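GTPase activator-like protein (Chaetomium thermophilum, PDB 5HIU) probably serves as a GTPase activator in its full-length form as TSC2, of which this chain is the all-helical N-terminal part. Local coordinates at residues Leu122-Leu125 with Thr126-Arg130; Ser185-Phe188 with Ala189-Asp193; Asp205-Ala208 with Gly209-Asp212; Asn246-Lys249 with Tyr250-Val254; Cys260-Pro263 with Ser264-Lys267. One frame throughout, in Å; residues are numbered along the deposited sequence.

Contact 1 (Leu122-Leu125 with Thr126-Arg130); sequences LEQL and TNHGR
Glu-123 and His-128 meet where a Schellman motif ends helix 115-126, their side chains crossing obliquely beside the backbone turn. The carboxylate and imidazole planes lie 30° apart: Glu-123 CG comes within 3.3 Å of His-128 ND1, and Glu-123 OE2 is 3.3 Å from His-128 CE1. Glu-123 reaches the ring on an extended chain whose CG is anti to the backbone N (chi1 163°). Its OE1 is probably hydrogen-bonded to Gln-186 of helix 179-198, while OE2 uses its anti lone pair to accept from Gln-124 NE2 at 3.3 Å, lying in the plane of that amide. The amide stands nearly upright to the imidazole, and the two side chains run alongside each other in the same direction. The motif itself consists of a nearly straight bond from His-128 N to Glu-123 O (2.7 Å) and a weak one from Asn-127 N to Gln-124 O, with Asn-127, at positive phi, as the C-prime residue. On the buried side, near Met-139 of helix 139-163, Thr-126 CG2 packs on Leu-122 CD1 at 3.9 Å. Thr-126 OG1 accepts from Gly-129 N at 3.0 Å, an ST motif.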
loop_
_atom_site.group_PDB
_atom_site.type_symbol
_atom_site.label_atom_id
_atom_site.label_comp_id
_atom_site.label_asym_id
_atom_site.label_seq_id
_atom_site.Cartn_x
_atom_site.Cartn_y
_atom_site.Cartn_z
ATOM N N LEU A 122 8.341 -1.704 21.773
ATOM C CA LEU A 122 8.868 -0.706 20.861
ATOM C C LEU A 122 7.859 0.434 20.696
ATOM O O LEU A 122 8.204 1.606 20.783
ATOM C CB LEU A 122 9.221 -1.329 19.524
ATOM C CG LEU A 122 9.908 -0.373 18.550
ATOM C CD1 LEU A 122 11.163 0.255 19.150
ATOM C CD2 LEU A 122 10.272 -1.114 17.283
ATOM N N GLU A 123 6.603 0.063 20.493
ATOM C CA GLU A 123 5.529 1.014 20.364
ATOM C C GLU A 123 5.517 1.970 21.551
ATOM O O GLU A 123 5.414 3.181 21.353
ATOM C CB GLU A 123 4.212 0.253 20.236
ATOM C CG GLU A 123 2.946 1.042 20.497
ATOM C CD GLU A 123 1.729 0.135 20.500
ATOM O OE1 GLU A 123 1.450 -0.435 19.432
ATOM O OE2 GLU A 123 1.075 -0.027 21.563
ATOM N N GLN A 124 5.643 1.432 22.769
ATOM C CA GLN A 124 5.644 2.251 23.975
ATOM C C GLN A 124 6.917 3.024 24.142
ATOM O O GLN A 124 6.882 4.139 24.618
ATOM C CB GLN A 124 5.428 1.408 25.217
ATOM C CG GLN A 124 4.054 0.771 25.276
ATOM C CD GLN A 124 2.915 1.785 25.204
ATOM O OE1 GLN A 124 2.858 2.743 25.985
ATOM N NE2 GLN A 124 1.993 1.567 24.262
ATOM N N LEU A 125 8.046 2.439 23.764
ATOM C CA LEU A 125 9.325 3.138 23.839
ATOM C C LEU A 125 9.278 4.381 22.970
ATOM O O LEU A 125 9.726 5.457 23.376
ATOM C CB LEU A 125 10.476 2.234 23.382
ATOM C CG LEU A 125 11.889 2.808 23.501
ATOM C CD1 LEU A 125 12.203 3.073 24.961
ATOM C CD2 LEU A 125 12.972 1.925 22.881
ATOM N N THR A 126 8.726 4.229 21.775
ATOM C CA THR A 126 8.695 5.315 20.802
ATOM C C THR A 126 7.481 6.233 20.969
ATOM O O THR A 126 7.429 7.291 20.341
ATOM C CB THR A 126 8.675 4.762 19.370
ATOM O OG1 THR A 126 7.508 3.944 19.195
ATOM C CG2 THR A 126 9.904 3.924 19.098
ATOM N N ASN A 127 6.511 5.830 21.799
ATOM C CA ASN A 127 5.267 6.575 21.964
ATOM C C ASN A 127 4.480 6.546 20.661
ATOM O O ASN A 127 4.063 7.567 20.147
ATOM C CB ASN A 127 5.560 8.018 22.382
ATOM C CG ASN A 127 4.306 8.836 22.584
ATOM O OD1 ASN A 127 3.265 8.332 22.985
ATOM N ND2 ASN A 127 4.407 10.114 22.316
ATOM N N HIS A 128 4.302 5.351 20.124
ATOM C CA HIS A 128 3.607 5.144 18.849
ATOM C C HIS A 128 4.321 5.819 17.696
ATOM O O HIS A 128 3.705 6.398 16.833
ATOM C CB HIS A 128 2.137 5.569 18.954
ATOM C CG HIS A 128 1.413 4.860 20.047
ATOM N ND1 HIS A 128 0.951 3.571 19.906
ATOM C CD2 HIS A 128 1.153 5.218 21.329
ATOM C CE1 HIS A 128 0.403 3.177 21.041
ATOM N NE2 HIS A 128 0.510 4.159 21.923
ATOM N N GLY A 129 5.639 5.736 17.700
ATOM C CA GLY A 129 6.439 6.069 16.528
ATOM C C GLY A 129 6.956 7.481 16.549
ATOM O O GLY A 129 7.676 7.877 15.646
ATOM N N ARG A 130 6.605 8.221 17.600
ATOM C CA ARG A 130 6.874 9.648 17.687
ATOM C C ARG A 130 8.294 9.920 18.048
ATOM O O ARG A 130 8.877 10.847 17.526
ATOM C CB ARG A 130 5.983 10.298 18.737
ATOM C CG ARG A 130 4.528 10.342 18.315
ATOM C CD ARG A 130 3.651 10.936 19.398
ATOM N NE ARG A 130 2.250 10.967 18.999
ATOM C CZ ARG A 130 1.638 11.992 18.405
ATOM N NH1 ARG A 130 2.269 13.133 18.120
ATOM N NH2 ARG A 130 0.359 11.871 18.087
#

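Contact 2 (Ser185-Phe188 with Ala189-Asp193); sequences SQLF and ALVKD
Val-191 keeps CG1 anti to its backbone N (chi1 173°), which turns CG2 back along helix 179-198 onto Leu-187, one turn earlier. There Val-191 CG2 lies 3.2 Å from Leu-187 O, and it also meets the side chain, with Leu-187 CD1 at 4.3 Å. Leu-187 likewise has its CG anti to the backbone N, and the end of its side chain comes nearer to Val-191 than its CB does. It also touches Trp-146 and Ala-150 of helix 139-163.

Phe-188 takes the other common torsion, with CG anti to the carbonyl carbon (chi1 -80°), and its side chain packs on Leu-147 of helix 139-163 and on Ala-229 and Cys-230 of helix 224-240. The backbone beneath is regular alpha helix. Ala-189 N bonds to Ser-185 O at 2.9 Å, and Lys-192 N to Phe-188 O at 2.9 Å, the latter almost straight at 176°. The same pattern joins Leu-190 N to Gln-186 O and Val-191 N to Leu-187 O. Leu-190 CB sits 3.3 Å from Leu-187 O, while its side chain packs on Leu-143.

Main-chain bonds pair the backbone N-H groups of residues 189-192 with the carbonyls one turn back, and the side-chain contact is between methyls of Leu-187 and Val-191. Leu-187, Phe-188, Leu-190 and Val-191 are buried whereas Ala-189 and Lys-192 are exposed, which makes this an amphipathic helix packed against its neighbours on its apolar side.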
loop_
_atom_site.group_PDB
_atom_site.type_symbol
_atom_site.label_atom_id
_atom_site.label_comp_id
_atom_site.label_asym_id
_atom_site.label_seq_id
_atom_site.Cartn_x
_atom_site.Cartn_y
_atom_site.Cartn_z
ATOM N N SER A 185 -1.112 -6.305 11.919
ATOM C CA SER A 185 -1.790 -5.013 11.865
ATOM C C SER A 185 -1.070 -3.988 12.669
ATOM O O SER A 185 -0.860 -2.885 12.217
ATOM C CB SER A 185 -3.185 -5.119 12.408
ATOM O OG SER A 185 -3.873 -6.042 11.629
ATOM N N GLN A 186 -0.707 -4.362 13.883
ATOM C CA GLN A 186 -0.206 -3.410 14.825
ATOM C C GLN A 186 1.159 -2.889 14.390
ATOM O O GLN A 186 1.481 -1.703 14.599
ATOM C CB GLN A 186 -0.123 -4.033 16.196
ATOM C CG GLN A 186 0.264 -3.009 17.237
ATOM C CD GLN A 186 0.074 -3.499 18.638
ATOM O OE1 GLN A 186 -0.275 -4.654 18.861
ATOM N NE2 GLN A 186 0.303 -2.619 19.601
ATOM N N LEU A 187 1.930 -3.766 13.749
ATOM C CA LEU A 187 3.186 -3.391 13.171
ATOM C C LEU A 187 3.017 -2.427 11.978
ATOM O O LEU A 187 3.734 -1.414 11.894
ATOM C CB LEU A 187 3.956 -4.656 12.758
ATOM C CG LEU A 187 5.296 -4.495 12.058
ATOM C CD1 LEU A 187 6.327 -3.769 12.901
ATOM C CD2 LEU A 187 5.806 -5.872 11.713
ATOM N N PHE A 188 2.098 -2.735 11.062
ATOM C CA PHE A 188 1.778 -1.816 9.960
ATOM C C PHE A 188 1.411 -0.452 10.546
ATOM O O PHE A 188 1.913 0.582 10.096
ATOM C CB PHE A 188 0.559 -2.286 9.131
ATOM C CG PHE A 188 0.853 -3.354 8.105
ATOM C CD1 PHE A 188 1.809 -3.170 7.147
ATOM C CD2 PHE A 188 0.097 -4.525 8.071
ATOM C CE1 PHE A 188 2.045 -4.132 6.197
ATOM C CE2 PHE A 188 0.331 -5.502 7.126
ATOM C CZ PHE A 188 1.310 -5.305 6.196
ATOM N N ALA A 189 0.537 -0.445 11.541
ATOM C CA ALA A 189 0.202 0.824 12.204
ATOM C C ALA A 189 1.490 1.510 12.673
ATOM O O ALA A 189 1.663 2.691 12.448
ATOM C CB ALA A 189 -0.749 0.616 13.378
ATOM N N LEU A 190 2.409 0.751 13.272
ATOM C CA LEU A 190 3.653 1.337 13.787
ATOM C C LEU A 190 4.532 1.880 12.692
ATOM O O LEU A 190 5.184 2.889 12.873
ATOM C CB LEU A 190 4.447 0.316 14.599
ATOM C CG LEU A 190 5.631 0.848 15.397
ATOM C CD1 LEU A 190 5.167 1.816 16.459
ATOM C CD2 LEU A 190 6.367 -0.305 16.049
ATOM N N VAL A 191 4.566 1.192 11.565
ATOM C CA VAL A 191 5.408 1.597 10.444
ATOM C C VAL A 191 4.839 2.891 9.848
ATOM O O VAL A 191 5.576 3.817 9.529
ATOM C CB VAL A 191 5.450 0.516 9.354
ATOM C CG1 VAL A 191 6.180 1.019 8.142
ATOM C CG2 VAL A 191 6.105 -0.744 9.854
ATOM N N LYS A 192 3.525 2.942 9.692
ATOM C CA LYS A 192 2.846 4.165 9.265
ATOM C C LYS A 192 3.231 5.362 10.168
ATOM O O LYS A 192 3.557 6.428 9.670
ATOM C CB LYS A 192 1.333 3.921 9.263
ATOM C CG LYS A 192 0.469 5.020 8.689
ATOM C CD LYS A 192 -0.987 4.834 9.121
ATOM C CE LYS A 192 -1.810 6.113 8.954
ATOM N NZ LYS A 192 -3.259 5.901 9.216
ATOM N N ASP A 193 3.231 5.172 11.483
ATOM C CA ASP A 193 3.479 6.279 12.419
ATOM C C ASP A 193 4.937 6.731 12.487
ATOM O O ASP A 193 5.237 7.926 12.700
ATOM C CB ASP A 193 3.027 5.886 13.808
ATOM C CG ASP A 193 1.533 5.689 13.883
ATOM O OD1 ASP A 193 0.846 6.037 12.899
ATOM O OD2 ASP A 193 1.042 5.193 14.916
#

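Contact 3 (Asp205-Ala208 with Gly209-Asp212); sequences DVIA and GLID
Ile-207 and Ile-211 make the closer of two apolar contacts here, Ile-207 CG2 meeting Ile-211 CD1 at 3.5 Å with the two side chains set at a slant. Ile-211 CG1 is anti to the carbonyl carbon (chi1 -74°), beside the backbone N, and this, with a nearly extended chi2, carries the CD1 methyl back to the preceding turn, where it also rests 3.3 Å from Ile-207 O. The other branch of Ile-207 goes a different way: its CD1 lies 4.3 Å from Leu-210 CD2. Pro-244 and Leu-237 touch both isoleucines, whereas Leu-210 packs on Thr-144 and Leu-147 of helix 139-163.

Four main-chain bonds of helix 204-219 run beneath these side chains. This helix is one rod of an alpha-solenoid, stacked here against helices 139-163, 224-240 and 245-261. Leu-210 N to Val-206 O is the shortest of the four, at 2.7 Å. Ile-211 N to Ile-207 O and Asp-212 N to Ala-208 O are nearly straight. Gly-209 N donates to Asp-205 O at 3.1 Å.

Charge enters through Asp-212. Its carboxylate is folded back toward the preceding turn, putting Asp-212 OD1 3.3 Å from Ala-208 O, two acceptors that would probably repel each other. Lys-247 of helix 245-261 forms a salt bridge to that same OD1, and its positive charge probably eases the repulsion.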
loop_
_atom_site.group_PDB
_atom_site.type_symbol
_atom_site.label_atom_id
_atom_site.label_comp_id
_atom_site.label_asym_id
_atom_site.label_seq_id
_atom_site.Cartn_x
_atom_site.Cartn_y
_atom_site.Cartn_z
ATOM N N ASP A 205 18.045 3.946 1.066
ATOM C CA ASP A 205 18.192 2.528 0.787
ATOM C C ASP A 205 17.317 1.654 1.685
ATOM O O ASP A 205 16.941 0.553 1.285
ATOM C CB ASP A 205 19.658 2.112 0.920
ATOM C CG ASP A 205 19.971 0.814 0.179
ATOM O OD1 ASP A 205 19.139 -0.113 0.182
ATOM O OD2 ASP A 205 21.060 0.716 -0.414
ATOM N N VAL A 206 16.996 2.119 2.889
ATOM C CA VAL A 206 16.101 1.363 3.770
ATOM C C VAL A 206 14.668 1.500 3.253
ATOM O O VAL A 206 13.872 0.564 3.331
ATOM C CB VAL A 206 16.179 1.840 5.236
ATOM C CG1 VAL A 206 15.235 1.039 6.131
ATOM C CG2 VAL A 206 17.608 1.703 5.754
ATOM N N ILE A 207 14.358 2.666 2.706
ATOM C CA ILE A 207 13.056 2.910 2.128
ATOM C C ILE A 207 12.841 2.048 0.890
ATOM O O ILE A 207 11.748 1.491 0.674
ATOM C CB ILE A 207 12.869 4.408 1.823
ATOM C CG1 ILE A 207 12.764 5.197 3.134
ATOM C CG2 ILE A 207 11.624 4.644 0.976
ATOM C CD1 ILE A 207 11.631 4.753 4.049
ATOM N N ALA A 208 13.877 1.932 0.084
ATOM C CA ALA A 208 13.860 0.983 -1.020
ATOM C C ALA A 208 13.509 -0.393 -0.463
ATOM O O ALA A 208 12.601 -1.060 -0.968
ATOM C CB ALA A 208 15.199 0.959 -1.722
ATOM N N GLY A 209 14.174 -0.791 0.618
ATOM C CA GLY A 209 13.863 -2.065 1.254
ATOM C C GLY A 209 12.421 -2.133 1.759
ATOM O O GLY A 209 11.698 -3.132 1.588
ATOM N N LEU A 210 11.988 -1.067 2.406
ATOM C CA LEU A 210 10.681 -1.088 3.003
ATOM C C LEU A 210 9.629 -1.216 1.906
ATOM O O LEU A 210 8.750 -2.058 2.001
ATOM C CB LEU A 210 10.470 0.157 3.841
ATOM C CG LEU A 210 9.056 0.317 4.369
ATOM C CD1 LEU A 210 8.569 -0.903 5.151
ATOM C CD2 LEU A 210 9.027 1.568 5.224
ATOM N N ILE A 211 9.760 -0.411 0.853
ATOM C CA ILE A 211 8.831 -0.443 -0.267
ATOM C C ILE A 211 8.690 -1.836 -0.849
ATOM O O ILE A 211 7.564 -2.318 -1.004
ATOM C CB ILE A 211 9.248 0.540 -1.375
ATOM C CG1 ILE A 211 8.956 1.977 -0.933
ATOM C CG2 ILE A 211 8.498 0.265 -2.669
ATOM C CD1 ILE A 211 9.850 3.008 -1.595
ATOM N N ASP A 212 9.822 -2.478 -1.167
ATOM C CA ASP A 212 9.816 -3.860 -1.689
ATOM C C ASP A 212 8.993 -4.791 -0.821
ATOM O O ASP A 212 8.191 -5.587 -1.308
ATOM C CB ASP A 212 11.235 -4.455 -1.751
ATOM C CG ASP A 212 12.115 -3.769 -2.747
ATOM O OD1 ASP A 212 11.622 -2.920 -3.510
ATOM O OD2 ASP A 212 13.322 -4.073 -2.764
#

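Contact 4 (Asn246-Lys249 with Tyr250-Val254); sequences NKLK and YCIQV
Gln-253 N gives Lys-249 O the shortest bond of this turn, 2.6 Å and nearly straight at 175°. Across the two segments the other bonds are Ile-252 N to Leu-248 O at 2.9 Å and Cys-251 N to Lys-247 O at 3.0 Å, so three successive donors of helix 245-261 reach back one turn.

Around the first of these bonds the side chain of Gln-253 stays close to its acceptor: CG, anti to the carbonyl carbon (chi1 -86°), lies 3.5 Å from Lys-249 O. Further out, Lys-249 CE comes within 4.2 Å of Gln-253 NE2, a loose contact at the surface reached by a fully extended lysine. The same lysine borders Tyr-250, whose CD1 is 4.2 Å from Lys-249 CG. The ring presents its edge to the lysine backbone, Lys-249 C lying near the ring plane, and Tyr-250 also touches Leu-215 of helix 204-219.

On the buried side Leu-248 CG meets Ile-252 CG1 at 4.3 Å, and Leu-248 packs on His-281, Ser-284 and Ile-288 of helix 281-294. Separately, Lys-247 turns toward helix 204-219, where its aliphatic part touches Ala-208 and its NZ forms a salt bridge with Asp-212.

Polar and apolar roles are thus divided around the helix. Three main-chain N-H groups bond one turn back, Leu-248 and Ile-252 pack without polar partners across the turn, and the long side chains of Lys-249 and Gln-253 meet only loosely, so the approach of Lys-249 CE to Gln-253 NE2 probably adds little to the backbone bonds.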
loop_
_atom_site.group_PDB
_atom_site.type_symbol
_atom_site.label_atom_id
_atom_site.label_comp_id
_atom_site.label_asym_id
_atom_site.label_seq_id
_atom_site.Cartn_x
_atom_site.Cartn_y
_atom_site.Cartn_z
ATOM N N ASN A 246 13.285 4.885 -8.853
ATOM C CA ASN A 246 13.325 3.486 -9.318
ATOM C C ASN A 246 12.277 2.519 -8.708
ATOM O O ASN A 246 12.159 1.373 -9.149
ATOM C CB ASN A 246 14.723 2.919 -9.095
ATOM C CG ASN A 246 15.131 2.946 -7.635
ATOM O OD1 ASN A 246 14.670 3.793 -6.871
ATOM N ND2 ASN A 246 16.004 2.033 -7.243
ATOM N N LYS A 247 11.536 2.972 -7.699
ATOM C CA LYS A 247 10.443 2.185 -7.096
ATOM C C LYS A 247 9.054 2.522 -7.649
ATOM O O LYS A 247 8.075 1.781 -7.418
ATOM C CB LYS A 247 10.424 2.418 -5.585
ATOM C CG LYS A 247 11.701 1.992 -4.888
ATOM C CD LYS A 247 11.842 0.481 -4.943
ATOM C CE LYS A 247 13.267 0.045 -4.756
ATOM N NZ LYS A 247 13.422 -1.297 -5.360
ATOM N N LEU A 248 8.981 3.640 -8.369
ATOM C CA LEU A 248 7.717 4.215 -8.802
ATOM C C LEU A 248 6.937 3.240 -9.660
ATOM O O LEU A 248 5.793 2.953 -9.364
ATOM C CB LEU A 248 7.952 5.527 -9.561
ATOM C CG LEU A 248 6.743 6.449 -9.770
ATOM C CD1 LEU A 248 6.223 6.993 -8.447
ATOM C CD2 LEU A 248 7.115 7.588 -10.712
ATOM N N LYS A 249 7.551 2.711 -10.707
ATOM C CA LYS A 249 6.857 1.754 -11.548
ATOM C C LYS A 249 6.160 0.706 -10.679
ATOM O O LYS A 249 4.964 0.445 -10.843
ATOM C CB LYS A 249 7.819 1.082 -12.527
ATOM C CG LYS A 249 7.147 0.064 -13.438
ATOM C CD LYS A 249 8.079 -0.472 -14.507
ATOM C CE LYS A 249 7.419 -1.653 -15.199
ATOM N NZ LYS A 249 8.046 -2.042 -16.496
ATOM N N TYR A 250 6.902 0.132 -9.738
ATOM C CA TYR A 250 6.397 -0.977 -8.946
ATOM C C TYR A 250 5.232 -0.530 -8.043
ATOM O O TYR A 250 4.191 -1.198 -8.007
ATOM C CB TYR A 250 7.553 -1.632 -8.161
ATOM C CG TYR A 250 8.520 -2.476 -9.009
ATOM C CD1 TYR A 250 8.466 -2.471 -10.408
ATOM C CD2 TYR A 250 9.497 -3.270 -8.398
ATOM C CE1 TYR A 250 9.329 -3.245 -11.162
ATOM C CE2 TYR A 250 10.369 -4.044 -9.146
ATOM C CZ TYR A 250 10.275 -4.023 -10.526
ATOM O OH TYR A 250 11.123 -4.776 -11.287
ATOM N N CYS A 251 5.375 0.590 -7.337
ATOM C CA CYS A 251 4.224 1.157 -6.596
ATOM C C CYS A 251 2.984 1.360 -7.499
ATOM O O CYS A 251 1.879 0.930 -7.175
ATOM C CB CYS A 251 4.602 2.490 -5.983
ATOM S SG CYS A 251 5.863 2.344 -4.712
ATOM N N ILE A 252 3.190 1.978 -8.653
ATOM C CA ILE A 252 2.109 2.186 -9.601
ATOM C C ILE A 252 1.552 0.853 -10.094
ATOM O O ILE A 252 0.321 0.660 -10.090
ATOM C CB ILE A 252 2.527 3.083 -10.793
ATOM C CG1 ILE A 252 2.947 4.482 -10.321
ATOM C CG2 ILE A 252 1.382 3.232 -11.774
ATOM C CD1 ILE A 252 1.918 5.205 -9.462
ATOM N N GLN A 253 2.427 -0.069 -10.507
ATOM C CA GLN A 253 1.963 -1.428 -10.817
ATOM C C GLN A 253 1.043 -1.912 -9.704
ATOM O O GLN A 253 -0.117 -2.274 -9.945
ATOM C CB GLN A 253 3.109 -2.429 -10.946
ATOM C CG GLN A 253 3.734 -2.505 -12.320
ATOM C CD GLN A 253 4.490 -3.803 -12.538
ATOM O OE1 GLN A 253 5.083 -4.350 -11.608
ATOM N NE2 GLN A 253 4.482 -4.299 -13.774
ATOM N N VAL A 254 1.547 -1.909 -8.479
ATOM C CA VAL A 254 0.827 -2.614 -7.437
ATOM C C VAL A 254 -0.463 -1.899 -7.132
ATOM O O VAL A 254 -1.527 -2.524 -7.096
ATOM C CB VAL A 254 1.674 -2.823 -6.174
ATOM C CG1 VAL A 254 0.813 -3.245 -5.000
ATOM C CG2 VAL A 254 2.737 -3.869 -6.449
#

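Contact 5 (Cys260-Pro263 with Ser264-Lys267); sequences CLVP and SLQK
Val-262 and Leu-265 stand at the two ends of a short 3-10 turn that joins helix 245-261 to helix 266-277 in this alpha-solenoid. Two main-chain bonds hold it, each spanning three residues. Leu-265 N donates to Val-262 O at 2.8 Å, fairly straight (164°). Gln-266 N donates to Pro-263 O at 3.0 Å, but comes from well above that carbonyl plane, 64° out of it and not on a lone pair.

Pro-263 N carries no hydrogen to donate; His-259 O, four residues earlier, accepts from Gln-266 NE2. The glutamine side chain runs back across the turn to make this bond, so that a side chain from the start of one helix satisfies a carbonyl near the end of the other. Ser-264 N lies only 2.9 Å from Val-262 O, yet the angle is too poor for a bond. Leu-265 occupies the N-cap position of helix 266-277 with a hydrocarbon side chain that has no polar group for capping.

Two further close approaches are those of Gln-266 CB, 3.3 Å from Pro-263 O, and of Ser-264 OG, 3.9 Å from Val-262 CG1. The apolar contact of the turn is that of Val-262 with Leu-265, both of which touch Leu-227 of helix 224-240. Their side chains lie alongside each other and point the same way, and Leu-265 CG, anti to the carbonyl carbon (chi1 -68°), brings its CD1 to 4.1 Å from Val-262 CG1.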
loop_
_atom_site.group_PDB
_atom_site.type_symbol
_atom_site.label_atom_id
_atom_site.label_comp_id
_atom_site.label_asym_id
_atom_site.label_seq_id
_atom_site.Cartn_x
_atom_site.Cartn_y
_atom_site.Cartn_z
ATOM N N CYS A 260 -7.790 -1.553 -9.671
ATOM C CA CYS A 260 -8.629 -2.234 -10.607
ATOM C C CYS A 260 -9.242 -3.474 -9.971
ATOM O O CYS A 260 -10.464 -3.567 -9.845
ATOM C CB CYS A 260 -7.831 -2.614 -11.836
ATOM S SG CYS A 260 -8.954 -3.156 -13.113
ATOM N N LEU A 261 -8.379 -4.393 -9.532
ATOM C CA LEU A 261 -8.778 -5.760 -9.160
ATOM C C LEU A 261 -9.439 -5.921 -7.806
ATOM O O LEU A 261 -10.107 -6.906 -7.614
ATOM C CB LEU A 261 -7.572 -6.704 -9.200
ATOM C CG LEU A 261 -6.825 -6.768 -10.535
ATOM C CD1 LEU A 261 -5.572 -7.615 -10.437
ATOM C CD2 LEU A 261 -7.723 -7.314 -11.621
ATOM N N VAL A 262 -9.248 -4.994 -6.866
ATOM C CA VAL A 262 -9.800 -5.149 -5.516
ATOM C C VAL A 262 -10.799 -4.045 -5.237
ATOM O O VAL A 262 -10.538 -3.154 -4.453
ATOM C CB VAL A 262 -8.713 -5.163 -4.421
ATOM C CG1 VAL A 262 -9.339 -5.447 -3.057
ATOM C CG2 VAL A 262 -7.668 -6.218 -4.734
ATOM N N PRO A 263 -11.981 -4.141 -5.833
ATOM C CA PRO A 263 -12.931 -3.035 -5.845
ATOM C C PRO A 263 -13.185 -2.396 -4.484
ATOM O O PRO A 263 -13.328 -1.186 -4.415
ATOM C CB PRO A 263 -14.222 -3.681 -6.401
ATOM C CG PRO A 263 -14.047 -5.148 -6.211
ATOM C CD PRO A 263 -12.575 -5.377 -6.370
ATOM N N SER A 264 -13.228 -3.194 -3.418
ATOM C CA SER A 264 -13.489 -2.674 -2.066
ATOM C C SER A 264 -12.412 -1.717 -1.533
ATOM O O SER A 264 -12.637 -1.044 -0.537
ATOM C CB SER A 264 -13.615 -3.830 -1.078
ATOM O OG SER A 264 -12.337 -4.377 -0.788
ATOM N N LEU A 265 -11.236 -1.698 -2.160
ATOM C CA LEU A 265 -10.166 -0.768 -1.805
ATOM C C LEU A 265 -9.875 0.250 -2.906
ATOM O O LEU A 265 -8.836 0.909 -2.884
ATOM C CB LEU A 265 -8.891 -1.547 -1.498
ATOM C CG LEU A 265 -8.973 -2.394 -0.229
ATOM C CD1 LEU A 265 -7.718 -3.231 -0.076
ATOM C CD2 LEU A 265 -9.182 -1.525 0.994
ATOM N N GLN A 266 -10.796 0.414 -3.852
ATOM C CA GLN A 266 -10.545 1.289 -4.988
ATOM C C GLN A 266 -10.359 2.722 -4.539
ATOM O O GLN A 266 -9.449 3.407 -5.006
ATOM C CB GLN A 266 -11.662 1.203 -6.033
ATOM C CG GLN A 266 -11.268 1.763 -7.390
ATOM C CD GLN A 266 -12.371 1.651 -8.444
ATOM O OE1 GLN A 266 -13.250 2.515 -8.529
ATOM N NE2 GLN A 266 -12.316 0.601 -9.267
ATOM N N LYS A 267 -11.214 3.181 -3.642
ATOM C CA LYS A 267 -11.141 4.568 -3.179
ATOM C C LYS A 267 -9.811 4.831 -2.431
ATOM O O LYS A 267 -9.087 5.800 -2.743
ATOM C CB LYS A 267 -12.385 4.930 -2.348
ATOM C CG LYS A 267 -12.620 4.046 -1.128
ATOM C CD LYS A 267 -13.912 4.366 -0.397
ATOM C CE LYS A 267 -13.950 3.675 0.962
ATOM N NZ LYS A 267 -15.312 3.720 1.564
#

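All five contacts are local steps along one alpha-solenoid. Contacts 2, 3 and 4 lie within single helices, where one-turn backbone bonds run beneath buried, mostly aliphatic side chains (four each in contacts 2 and 3, three in contact 4); at helix ends, a Schellman motif closes the pattern in contact 1 and a 3-10 turn interrupts it in contact 5. Contact 5 is the most superficial, the other four being partly buried. Neighbours are linked in sequence: contacts 1 and 2 pack through Glu-123 CA and Leu-190 CD1, contacts 2 and 3 through Val-191 CG1 and Leu-210 CD2, and contacts 3 and 4 through Ile-211 CG2 and Cys-251 SG. Contacts 4 and 5 share helix 245-261 without touching.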